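Local coordinates for protein phospholethanolamine N-methyltransferase 2 (Haemonchus contortus, PDB 4KRI) that probably transfers methyl groups from S-adenosylmethionine to phosphomonomethylethanolamine on the nematode route to phosphocholine, and here holds that substrate together with S-adenosylhomocysteine, at residues K37-Q42 and A66-Q71; V174-F179 and V251-N256; R182-D187 and I299-D304. All coordinates share one frame; numbering follows the deposited sequence.

Interaction 1: K37-Q42 and A66-Q71; sequences KALTEQ and ALIVNQ
L39, on the helix in K37-Q42, reaches across to I68 of the strand A66-Q71, and these two side chains make nearly the whole contact. It is small and purely apolar, burying 122 Å² between the two segments. The work is done by methyl groups: L39 CD1 lies 3.7 Å from I68 CG2. The other leucine methyl, CD2, stands farther back at 4.2 Å from the same I68 CG2, so the fork of the leucine presents both prongs to one methyl, with CD1 leading. L39 has CG opposite its carbonyl carbon (chi1 -83°) and CD1 extended beyond it (chi2 174°), and this straight run lets CD1 span the gap from helix to strand. I68 answers with its branch rather than its long arm. Its CG1 is also opposite the carbonyl carbon (chi1 -56°), which leaves CG2 as the methyl that meets the leucine. N70, two residues on along the same side of the strand, adds only CB, 4.5 Å from L39 CD1; its amide OD1 is taken by R103. The pair belongs to a larger apolar layer on one side of the parallel strands of the N-terminal region. L39 also rests on I28 of strand 25-29, I68 on V26 of that strand and I11 of helix 5-18, while L67 and V69 face helix 80-93.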
loop_
_atom_site.group_PDB
_atom_site.type_symbol
_atom_site.label_atom_id
_atom_site.label_comp_id
_atom_site.label_asym_id
_atom_site.label_seq_id
_atom_site.Cartn_x
_atom_site.Cartn_y
_atom_site.Cartn_z
ATOM N N LYS A 37 29.623 5.831 5.447
ATOM C CA LYS A 37 30.130 7.200 5.380
ATOM C C LYS A 37 29.248 8.113 4.527
ATOM O O LYS A 37 29.101 9.302 4.824
ATOM C CB LYS A 37 31.561 7.207 4.851
ATOM C CG LYS A 37 32.559 6.551 5.776
ATOM C CD LYS A 37 33.836 6.226 5.017
ATOM C CE LYS A 37 34.884 5.622 5.929
ATOM N NZ LYS A 37 36.163 5.450 5.201
ATOM N N ALA A 38 28.669 7.555 3.466
ATOM C CA ALA A 38 27.709 8.286 2.641
ATOM C C ALA A 38 26.484 8.702 3.458
ATOM O O ALA A 38 25.931 9.787 3.264
ATOM C CB ALA A 38 27.284 7.442 1.451
ATOM N N LEU A 39 26.047 7.828 4.359
ATOM C CA LEU A 39 24.950 8.164 5.261
ATOM C C LEU A 39 25.359 9.265 6.234
ATOM O O LEU A 39 24.604 10.208 6.473
ATOM C CB LEU A 39 24.496 6.931 6.046
ATOM C CG LEU A 39 23.522 5.949 5.407
ATOM C CD1 LEU A 39 23.337 4.729 6.303
ATOM C CD2 LEU A 39 22.179 6.628 5.144
ATOM N N THR A 40 26.558 9.146 6.791
ATOM C CA THR A 40 27.036 10.118 7.770
ATOM C C THR A 40 27.122 11.525 7.192
ATOM O O THR A 40 26.748 12.493 7.854
ATOM C CB THR A 40 28.412 9.713 8.343
ATOM O OG1 THR A 40 28.290 8.473 9.055
ATOM C CG2 THR A 40 28.930 10.781 9.299
ATOM N N GLU A 41 27.597 11.640 5.953
ATOM C CA GLU A 41 27.787 12.949 5.325
ATOM C C GLU A 41 26.466 13.640 5.011
ATOM O O GLU A 41 26.447 14.820 4.665
ATOM C CB GLU A 41 28.637 12.843 4.049
ATOM C CG GLU A 41 30.128 12.606 4.280
ATOM C CD GLU A 41 30.789 13.674 5.144
ATOM O OE1 GLU A 41 30.823 14.858 4.744
ATOM O OE2 GLU A 41 31.288 13.323 6.231
ATOM N N GLN A 42 25.370 12.901 5.133
ATOM C CA GLN A 42 24.035 13.445 4.921
ATOM C C GLN A 42 23.610 14.350 6.073
ATOM O O GLN A 42 22.663 15.126 5.942
ATOM C CB GLN A 42 23.026 12.308 4.763
ATOM C CG GLN A 42 23.063 11.609 3.404
ATOM C CD GLN A 42 22.473 12.467 2.308
ATOM O OE1 GLN A 42 21.269 12.733 2.292
ATOM N NE2 GLN A 42 23.319 12.924 1.396
ATOM N N ALA A 66 17.023 8.386 15.664
ATOM C CA ALA A 66 16.868 7.576 14.467
ATOM C C ALA A 66 17.964 6.545 14.448
ATOM O O ALA A 66 19.097 6.816 14.845
ATOM C CB ALA A 66 16.940 8.432 13.199
ATOM N N LEU A 67 17.601 5.358 13.987
ATOM C CA LEU A 67 18.543 4.283 13.784
ATOM C C LEU A 67 18.384 3.846 12.340
ATOM O O LEU A 67 17.287 3.454 11.920
ATOM C CB LEU A 67 18.181 3.120 14.705
ATOM C CG LEU A 67 19.012 1.851 14.520
ATOM C CD1 LEU A 67 20.497 2.110 14.774
ATOM C CD2 LEU A 67 18.486 0.778 15.448
ATOM N N ILE A 68 19.468 3.926 11.575
ATOM C CA ILE A 68 19.449 3.525 10.175
ATOM C C ILE A 68 20.227 2.232 10.046
ATOM O O ILE A 68 21.397 2.176 10.408
ATOM C CB ILE A 68 20.109 4.603 9.300
ATOM C CG1 ILE A 68 19.401 5.947 9.525
ATOM C CG2 ILE A 68 20.049 4.214 7.835
ATOM C CD1 ILE A 68 20.132 7.121 8.931
ATOM N N VAL A 69 19.573 1.186 9.547
ATOM C CA VAL A 69 20.199 -0.124 9.462
ATOM C C VAL A 69 20.245 -0.503 7.997
ATOM O O VAL A 69 19.207 -0.662 7.356
ATOM C CB VAL A 69 19.407 -1.180 10.257
ATOM C CG1 VAL A 69 20.074 -2.556 10.165
ATOM C CG2 VAL A 69 19.303 -0.763 11.710
ATOM N N ASN A 70 21.449 -0.650 7.463
ATOM C CA ASN A 70 21.605 -0.779 6.023
ATOM C C ASN A 70 22.365 -2.047 5.619
ATOM O O ASN A 70 23.564 -2.162 5.860
ATOM C CB ASN A 70 22.331 0.459 5.478
ATOM C CG ASN A 70 22.362 0.495 3.967
ATOM O OD1 ASN A 70 21.443 0.002 3.308
ATOM N ND2 ASN A 70 23.409 1.077 3.408
ATOM N N GLN A 71 21.640 -3.003 5.034
ATOM C CA GLN A 71 22.226 -4.264 4.556
ATOM C C GLN A 71 22.983 -5.013 5.647
ATOM O O GLN A 71 24.072 -5.533 5.414
ATOM C CB GLN A 71 23.137 -4.020 3.352
ATOM C CG GLN A 71 22.402 -3.469 2.131
ATOM C CD GLN A 71 21.649 -4.536 1.311
ATOM O OE1 GLN A 71 20.864 -5.349 1.843
ATOM N NE2 GLN A 71 21.879 -4.518 -0.006
#

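Interaction 2: V174-F179 and V251-N256; sequences VSFRDF and VDLSTN. With SAH (S-adenosyl-L-homocysteine), chain D.
R177 lies across L253, the two side chains crossing at about a right angle, and the arginine can be walked outward atom by atom. CB starts over the leucine branch, 4.0 Å from L253 CG. With CG anti to the backbone N (chi1 -168°), the next carbon runs over the leucine main chain, and R177 CG comes to 3.2 Å from L253 O. CD keeps to the same carbonyl, a little farther off. The chain then bends at chi3 (67°) and brings the guanidinium beside T255, whose OG1 sits in the plane at its edge, 3.3 Å from R177 NH1; that hydroxyl is hydrogen-bonded to D181. NH2 ends in salt bridges to D120 and D123, tying this helix to helix 114-124. L253 directly follows the end of the second strand of the Rossmann-type methyltransferase fold, where an acidic residue commonly holds the cofactor ribose. Here it is D252, accepting from SAH O3' at OD1 (2.7 Å) and from SAH O2' at OD2 (2.6 Å). Its OD2 also takes S254 N through the anti lone pair, closing an Asx turn and holding the carboxylate in place. The CD2 branch of L253 meets F176 obliquely, F176 CD2 lying 3.4 Å from L253 CD2. The far end of the ring reaches the adenine, with F176 CZ 3.7 Å from SAH N7.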
loop_
_atom_site.group_PDB
_atom_site.type_symbol
_atom_site.label_atom_id
_atom_site.label_comp_id
_atom_site.label_asym_id
_atom_site.label_seq_id
_atom_site.Cartn_x
_atom_site.Cartn_y
_atom_site.Cartn_z
ATOM N N VAL A 174 -7.462 -4.841 16.754
ATOM C CA VAL A 174 -6.813 -5.225 15.504
ATOM C C VAL A 174 -6.628 -4.025 14.579
ATOM O O VAL A 174 -7.554 -3.237 14.385
ATOM C CB VAL A 174 -7.604 -6.342 14.783
ATOM C CG1 VAL A 174 -6.917 -6.749 13.497
ATOM C CG2 VAL A 174 -7.753 -7.551 15.696
ATOM N N SER A 175 -5.430 -3.883 14.015
ATOM C CA SER A 175 -5.143 -2.771 13.110
ATOM C C SER A 175 -5.900 -2.897 11.788
ATOM O O SER A 175 -6.323 -3.988 11.406
ATOM C CB SER A 175 -3.641 -2.650 12.842
ATOM O OG SER A 175 -3.203 -3.606 11.886
ATOM N N PHE A 176 -6.073 -1.765 11.111
ATOM C CA PHE A 176 -6.697 -1.712 9.796
ATOM C C PHE A 176 -5.952 -2.640 8.833
ATOM O O PHE A 176 -6.574 -3.427 8.120
ATOM C CB PHE A 176 -6.677 -0.259 9.291
ATOM C CG PHE A 176 -7.401 -0.040 7.985
ATOM C CD1 PHE A 176 -8.409 -0.902 7.564
ATOM C CD2 PHE A 176 -7.076 1.046 7.182
ATOM C CE1 PHE A 176 -9.068 -0.689 6.359
ATOM C CE2 PHE A 176 -7.729 1.266 5.980
ATOM C CZ PHE A 176 -8.724 0.392 5.568
ATOM N N ARG A 177 -4.619 -2.555 8.841
ATOM C CA ARG A 177 -3.780 -3.387 7.981
ATOM C C ARG A 177 -4.023 -4.862 8.281
ATOM O O ARG A 177 -4.190 -5.670 7.368
ATOM C CB ARG A 177 -2.294 -3.051 8.182
ATOM C CG ARG A 177 -1.368 -3.651 7.130
ATOM C CD ARG A 177 0.113 -3.356 7.420
ATOM N NE ARG A 177 0.581 -4.042 8.624
ATOM C CZ ARG A 177 1.140 -5.250 8.635
ATOM N NH1 ARG A 177 1.322 -5.920 7.506
ATOM N NH2 ARG A 177 1.520 -5.795 9.782
ATOM N N ASP A 178 -4.061 -5.206 9.564
ATOM C CA ASP A 178 -4.227 -6.603 9.946
ATOM C C ASP A 178 -5.629 -7.095 9.612
ATOM O O ASP A 178 -5.814 -8.246 9.220
ATOM C CB ASP A 178 -3.914 -6.814 11.429
ATOM C CG ASP A 178 -2.425 -6.768 11.727
ATOM O OD1 ASP A 178 -1.616 -6.962 10.794
ATOM O OD2 ASP A 178 -2.068 -6.551 12.908
ATOM N N PHE A 179 -6.614 -6.217 9.757
ATOM C CA PHE A 179 -7.978 -6.550 9.380
ATOM C C PHE A 179 -8.079 -6.929 7.903
ATOM O O PHE A 179 -8.722 -7.921 7.561
ATOM C CB PHE A 179 -8.924 -5.387 9.675
ATOM C CG PHE A 179 -10.294 -5.571 9.090
ATOM C CD1 PHE A 179 -11.199 -6.452 9.669
ATOM C CD2 PHE A 179 -10.673 -4.875 7.955
ATOM C CE1 PHE A 179 -12.460 -6.631 9.119
ATOM C CE2 PHE A 179 -11.927 -5.048 7.404
ATOM C CZ PHE A 179 -12.818 -5.930 7.981
ATOM N N VAL A 251 0.262 2.309 -4.415
ATOM C CA VAL A 251 0.343 2.097 -2.974
ATOM C C VAL A 251 -0.797 1.205 -2.507
ATOM O O VAL A 251 -1.896 1.221 -3.079
ATOM C CB VAL A 251 0.390 3.434 -2.176
ATOM C CG1 VAL A 251 1.586 4.274 -2.634
ATOM C CG2 VAL A 251 -0.910 4.226 -2.314
ATOM N N ASP A 252 -0.525 0.388 -1.493
ATOM C CA ASP A 252 -1.572 -0.426 -0.897
ATOM C C ASP A 252 -1.225 -0.679 0.549
ATOM O O ASP A 252 -0.051 -0.760 0.895
ATOM C CB ASP A 252 -1.699 -1.764 -1.622
ATOM C CG ASP A 252 -3.067 -2.355 -1.466
ATOM O OD1 ASP A 252 -3.860 -2.318 -2.437
ATOM O OD2 ASP A 252 -3.380 -2.821 -0.347
ATOM N N LEU A 253 -2.244 -0.805 1.393
ATOM C CA LEU A 253 -1.996 -1.035 2.804
ATOM C C LEU A 253 -1.765 -2.514 3.062
ATOM O O LEU A 253 -1.108 -2.889 4.036
ATOM C CB LEU A 253 -3.182 -0.516 3.631
ATOM C CG LEU A 253 -2.982 -0.535 5.150
ATOM C CD1 LEU A 253 -1.629 0.047 5.541
ATOM C CD2 LEU A 253 -4.088 0.238 5.826
ATOM N N SER A 254 -2.292 -3.362 2.183
ATOM C CA SER A 254 -2.177 -4.800 2.394
ATOM C C SER A 254 -0.862 -5.377 1.885
ATOM O O SER A 254 -0.579 -5.306 0.690
ATOM C CB SER A 254 -3.344 -5.519 1.720
ATOM O OG SER A 254 -3.104 -6.922 1.672
ATOM N N THR A 255 -0.061 -5.963 2.780
ATOM C CA THR A 255 1.166 -6.631 2.366
ATOM C C THR A 255 0.875 -7.902 1.581
ATOM O O THR A 255 1.666 -8.283 0.720
ATOM C CB THR A 255 2.088 -6.982 3.546
ATOM O OG1 THR A 255 1.304 -7.496 4.628
ATOM C CG2 THR A 255 2.860 -5.747 3.997
ATOM N N ASN A 256 -0.235 -8.570 1.881
ATOM C CA ASN A 256 -0.652 -9.719 1.076
ATOM C C ASN A 256 -0.849 -9.352 -0.398
ATOM O O ASN A 256 -0.387 -10.070 -1.289
ATOM C CB ASN A 256 -1.936 -10.351 1.610
ATOM C CG ASN A 256 -1.711 -11.180 2.847
ATOM O OD1 ASN A 256 -0.585 -11.557 3.159
ATOM N ND2 ASN A 256 -2.801 -11.498 3.551
HETATM N N SAH D . -7.156 -1.231 -7.639
HETATM C CA SAH D . -6.937 -2.701 -7.664
HETATM C CB SAH D . -7.234 -3.311 -6.238
HETATM C CG SAH D . -8.676 -3.283 -5.744
HETATM S SD SAH D . -8.851 -3.974 -4.068
HETATM C C SAH D . -7.679 -3.341 -8.770
HETATM O O SAH D . -8.296 -2.659 -9.575
HETATM O OXT SAH D . -7.483 -4.522 -9.007
HETATM C "C5'" SAH D . -8.752 -2.609 -2.895
HETATM C "C4'" SAH D . -7.456 -2.352 -2.367
HETATM O "O4'" SAH D . -7.498 -1.104 -1.625
HETATM C "C3'" SAH D . -7.082 -3.384 -1.372
HETATM O "O3'" SAH D . -5.900 -4.019 -1.807
HETATM C "C2'" SAH D . -6.846 -2.664 -0.121
HETATM O "O2'" SAH D . -5.769 -3.191 0.620
HETATM C "C1'" SAH D . -6.582 -1.271 -0.591
HETATM N N9 SAH D . -6.747 -0.240 0.492
HETATM C C8 SAH D . -7.832 -0.048 1.276
HETATM N N7 SAH D . -7.599 1.011 2.058
HETATM C C5 SAH D . -6.380 1.508 1.762
HETATM C C6 SAH D . -5.637 2.587 2.259
HETATM N N6 SAH D . -6.124 3.394 3.263
HETATM N N1 SAH D . -4.416 2.811 1.726
HETATM C C2 SAH D . -3.924 2.038 0.752
HETATM N N3 SAH D . -4.616 0.999 0.249
HETATM C C4 SAH D . -5.833 0.706 0.744
#

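Interaction 3: R182-D187 and I299-D304; sequences RTQYTD and IQHIKD. With SAH (S-adenosyl-L-homocysteine), chain D; 1SH (2-(methylamino)ethyl dihydrogen phosphate), chain E.
Cofactor pocket and substrate pocket meet where Y185 and Q184, at the end of helix 176-184, face H301 on the loop after strand 290-296. Y185 and H301 come from opposite directions and meet edge to edge through a polar pair: Y185 OH and H301 NE2 are 2.8 Å apart, a hydrogen bond in which either could be the donor. Each atom lies in the plane at the edge of the other's ring, and the two ring planes stand at 66° to each other. Q184 adds a second contact at the same histidine edge. Its CG is anti to the backbone N (chi1 -175°) and the chain stays extended beyond it, carrying OE1 to 3.2 Å from H301 CE1, with the amide turned 58° from the imidazole. On the way, Q184 CG passes over one face of the Y185 ring, toward the rim. The two ends of the amide thus serve different neighbours: OE1 looks at the histidine, while Q184 NE2 is 3.1 Å from the phosphate-ester oxygen O2 of 1SH and hydrogen-bonds to Y193 and Y347. Y185 OH also touches the substrate, 3.5 Å from its N-methyl carbon, 1SH C3. In turn 1SH C3 lies 3.4 Å from SAH SD, so the tyrosine stands beside the probable line of methyl transfer. The cofactor packs against both rings, with Y185 CE2 3.7 Å from SAH C3' and H301 CB 3.5 Å from SAH C8. Around the trio, Y347 meets the H301 ring edge-to-face, L180 and F176 of helix 176-184 pack on the same histidine, and beyond it I302 and I299 of the same loop pack on L308 of helix 305-315.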
loop_
_atom_site.group_PDB
_atom_site.type_symbol
_atom_site.label_atom_id
_atom_site.label_comp_id
_atom_site.label_asym_id
_atom_site.label_seq_id
_atom_site.Cartn_x
_atom_site.Cartn_y
_atom_site.Cartn_z
ATOM N N ARG A 182 -6.159 -10.300 7.253
ATOM C CA ARG A 182 -6.643 -11.487 7.961
ATOM C C ARG A 182 -8.063 -11.885 7.590
ATOM O O ARG A 182 -8.511 -12.979 7.926
ATOM C CB ARG A 182 -6.537 -11.306 9.486
ATOM C CG ARG A 182 -5.102 -11.206 10.023
ATOM C CD ARG A 182 -5.081 -10.894 11.520
ATOM N NE ARG A 182 -3.738 -10.555 11.994
ATOM C CZ ARG A 182 -3.468 -10.092 13.213
ATOM N NH1 ARG A 182 -4.451 -9.912 14.086
ATOM N NH2 ARG A 182 -2.215 -9.810 13.560
ATOM N N THR A 183 -8.775 -10.996 6.907
ATOM C CA THR A 183 -10.178 -11.245 6.606
ATOM C C THR A 183 -10.455 -11.284 5.108
ATOM O O THR A 183 -10.442 -12.348 4.494
ATOM C CB THR A 183 -11.083 -10.184 7.262
ATOM O OG1 THR A 183 -10.584 -9.878 8.572
ATOM C CG2 THR A 183 -12.509 -10.695 7.362
ATOM N N GLN A 184 -10.692 -10.120 4.517
ATOM C CA GLN A 184 -11.086 -10.068 3.112
ATOM C C GLN A 184 -9.928 -10.409 2.176
ATOM O O GLN A 184 -10.112 -11.089 1.160
ATOM C CB GLN A 184 -11.653 -8.687 2.757
ATOM C CG GLN A 184 -12.203 -8.609 1.335
ATOM C CD GLN A 184 -12.966 -7.323 1.043
ATOM O OE1 GLN A 184 -12.928 -6.368 1.821
ATOM N NE2 GLN A 184 -13.664 -7.298 -0.084
ATOM N N TYR A 185 -8.737 -9.939 2.519
ATOM C CA TYR A 185 -7.607 -10.083 1.615
ATOM C C TYR A 185 -6.533 -11.013 2.176
ATOM O O TYR A 185 -5.349 -10.678 2.196
ATOM C CB TYR A 185 -7.045 -8.704 1.238
ATOM C CG TYR A 185 -8.074 -7.792 0.579
ATOM C CD1 TYR A 185 -8.810 -8.210 -0.526
ATOM C CD2 TYR A 185 -8.323 -6.524 1.075
ATOM C CE1 TYR A 185 -9.743 -7.381 -1.124
ATOM C CE2 TYR A 185 -9.262 -5.688 0.476
ATOM C CZ TYR A 185 -9.964 -6.122 -0.619
ATOM O OH TYR A 185 -10.899 -5.285 -1.209
ATOM N N THR A 186 -6.967 -12.180 2.643
ATOM C CA THR A 186 -6.056 -13.301 2.855
ATOM C C THR A 186 -5.517 -13.734 1.507
ATOM O O THR A 186 -6.097 -13.412 0.474
ATOM C CB THR A 186 -6.772 -14.519 3.453
ATOM O OG1 THR A 186 -7.864 -14.902 2.602
ATOM C CG2 THR A 186 -7.289 -14.210 4.853
ATOM N N ASP A 187 -4.423 -14.485 1.513
ATOM C CA ASP A 187 -3.879 -14.984 0.255
ATOM C C ASP A 187 -4.920 -15.776 -0.555
ATOM O O ASP A 187 -5.086 -15.547 -1.752
ATOM C CB ASP A 187 -2.619 -15.818 0.503
ATOM C CG ASP A 187 -1.398 -14.958 0.787
ATOM O OD1 ASP A 187 -1.455 -13.730 0.534
ATOM O OD2 ASP A 187 -0.377 -15.508 1.254
ATOM N N ILE A 299 -11.801 2.982 -2.267
ATOM C CA ILE A 299 -12.075 3.933 -1.190
ATOM C C ILE A 299 -13.306 3.637 -0.345
ATOM O O ILE A 299 -13.508 4.290 0.666
ATOM C CB ILE A 299 -12.021 5.426 -1.626
ATOM C CG1 ILE A 299 -13.259 5.824 -2.419
ATOM C CG2 ILE A 299 -10.733 5.713 -2.403
ATOM C CD1 ILE A 299 -13.453 7.351 -2.493
ATOM N N GLN A 300 -14.096 2.632 -0.714
ATOM C CA GLN A 300 -15.143 2.168 0.199
ATOM C C GLN A 300 -14.538 1.601 1.492
ATOM O O GLN A 300 -15.239 1.439 2.492
ATOM C CB GLN A 300 -16.082 1.149 -0.471
ATOM C CG GLN A 300 -15.462 -0.215 -0.761
ATOM C CD GLN A 300 -14.664 -0.234 -2.043
ATOM O OE1 GLN A 300 -14.903 0.571 -2.950
ATOM N NE2 GLN A 300 -13.711 -1.150 -2.130
ATOM N N HIS A 301 -13.238 1.304 1.467
ATOM C CA HIS A 301 -12.510 0.859 2.660
ATOM C C HIS A 301 -12.144 2.012 3.599
ATOM O O HIS A 301 -11.807 1.782 4.764
ATOM C CB HIS A 301 -11.199 0.146 2.263
ATOM C CG HIS A 301 -11.396 -1.204 1.651
ATOM N ND1 HIS A 301 -11.869 -2.284 2.366
ATOM C CD2 HIS A 301 -11.132 -1.667 0.402
ATOM C CE1 HIS A 301 -11.910 -3.348 1.582
ATOM N NE2 HIS A 301 -11.472 -3.001 0.387
ATOM N N ILE A 302 -12.212 3.244 3.095
ATOM C CA ILE A 302 -11.633 4.391 3.797
ATOM C C ILE A 302 -12.690 5.291 4.412
ATOM O O ILE A 302 -13.536 5.838 3.701
ATOM C CB ILE A 302 -10.747 5.206 2.841
ATOM C CG1 ILE A 302 -9.570 4.345 2.388
ATOM C CG2 ILE A 302 -10.236 6.476 3.516
ATOM C CD1 ILE A 302 -8.702 5.001 1.308
ATOM N N LYS A 303 -12.644 5.437 5.736
ATOM C CA LYS A 303 -13.656 6.209 6.453
ATOM C C LYS A 303 -13.526 7.703 6.187
ATOM O O LYS A 303 -14.508 8.360 5.811
ATOM C CB LYS A 303 -13.576 5.930 7.955
ATOM C CG LYS A 303 -14.615 6.683 8.794
ATOM C CD LYS A 303 -14.558 6.252 10.246
ATOM C CE LYS A 303 -15.645 6.958 11.043
ATOM N NZ LYS A 303 -15.677 6.550 12.467
ATOM N N ASP A 304 -12.325 8.242 6.383
ATOM C CA ASP A 304 -12.140 9.692 6.300
ATOM C C ASP A 304 -11.955 10.176 4.868
ATOM O O ASP A 304 -10.842 10.497 4.455
ATOM C CB ASP A 304 -10.949 10.151 7.158
ATOM C CG ASP A 304 -11.030 11.618 7.540
ATOM O OD1 ASP A 304 -11.725 12.401 6.849
ATOM O OD2 ASP A 304 -10.401 11.999 8.551
HETATM N N SAH D . -7.156 -1.231 -7.639
HETATM C CA SAH D . -6.937 -2.701 -7.664
HETATM C CB SAH D . -7.234 -3.311 -6.238
HETATM C CG SAH D . -8.676 -3.283 -5.744
HETATM S SD SAH D . -8.851 -3.974 -4.068
HETATM C C SAH D . -7.679 -3.341 -8.770
HETATM O O SAH D . -8.296 -2.659 -9.575
HETATM O OXT SAH D . -7.483 -4.522 -9.007
HETATM C "C5'" SAH D . -8.752 -2.609 -2.895
HETATM C "C4'" SAH D . -7.456 -2.352 -2.367
HETATM O "O4'" SAH D . -7.498 -1.104 -1.625
HETATM C "C3'" SAH D . -7.082 -3.384 -1.372
HETATM O "O3'" SAH D . -5.900 -4.019 -1.807
HETATM C "C2'" SAH D . -6.846 -2.664 -0.121
HETATM O "O2'" SAH D . -5.769 -3.191 0.620
HETATM C "C1'" SAH D . -6.582 -1.271 -0.591
HETATM N N9 SAH D . -6.747 -0.240 0.492
HETATM C C8 SAH D . -7.832 -0.048 1.276
HETATM N N7 SAH D . -7.599 1.011 2.058
HETATM C C5 SAH D . -6.380 1.508 1.762
HETATM C C6 SAH D . -5.637 2.587 2.259
HETATM N N6 SAH D . -6.124 3.394 3.263
HETATM N N1 SAH D . -4.416 2.811 1.726
HETATM C C2 SAH D . -3.924 2.038 0.752
HETATM N N3 SAH D . -4.616 0.999 0.249
HETATM C C4 SAH D . -5.833 0.706 0.744
HETATM O O4 1SH E . -17.505 -7.455 -3.760
HETATM P P1 1SH E . -16.666 -7.715 -2.512
HETATM O O1 1SH E . -17.249 -7.086 -1.309
HETATM O O3 1SH E . -16.531 -9.269 -2.295
HETATM O O2 1SH E . -15.237 -7.068 -2.733
HETATM C C1 1SH E . -14.558 -7.379 -3.836
HETATM C C2 1SH E . -13.300 -6.561 -4.096
HETATM N N1 1SH E . -13.474 -5.164 -4.383
HETATM C C3 1SH E . -12.188 -4.569 -4.423
#

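In the fold
Interactions 2 and 3 form one unit, with centres 7 Å apart. Both use helix 176-184 and both touch SAH, and their segments alternate along the chain, so the helix is pinned at its start to the end of strand 247-252 and at its finish to the loop after strand 290-296. N256 ND2 of interaction 2 joins them directly, 3.0 Å from Y185 O, a probable hydrogen bond. The arrangement is consistent with the helix covering the bound cofactor beside the methyl-acceptor site. Interaction 1 comes earlier in the chain, among the N-terminal strands, its centre 28 Å from interaction 2 and 35 Å from interaction 3, and it touches neither.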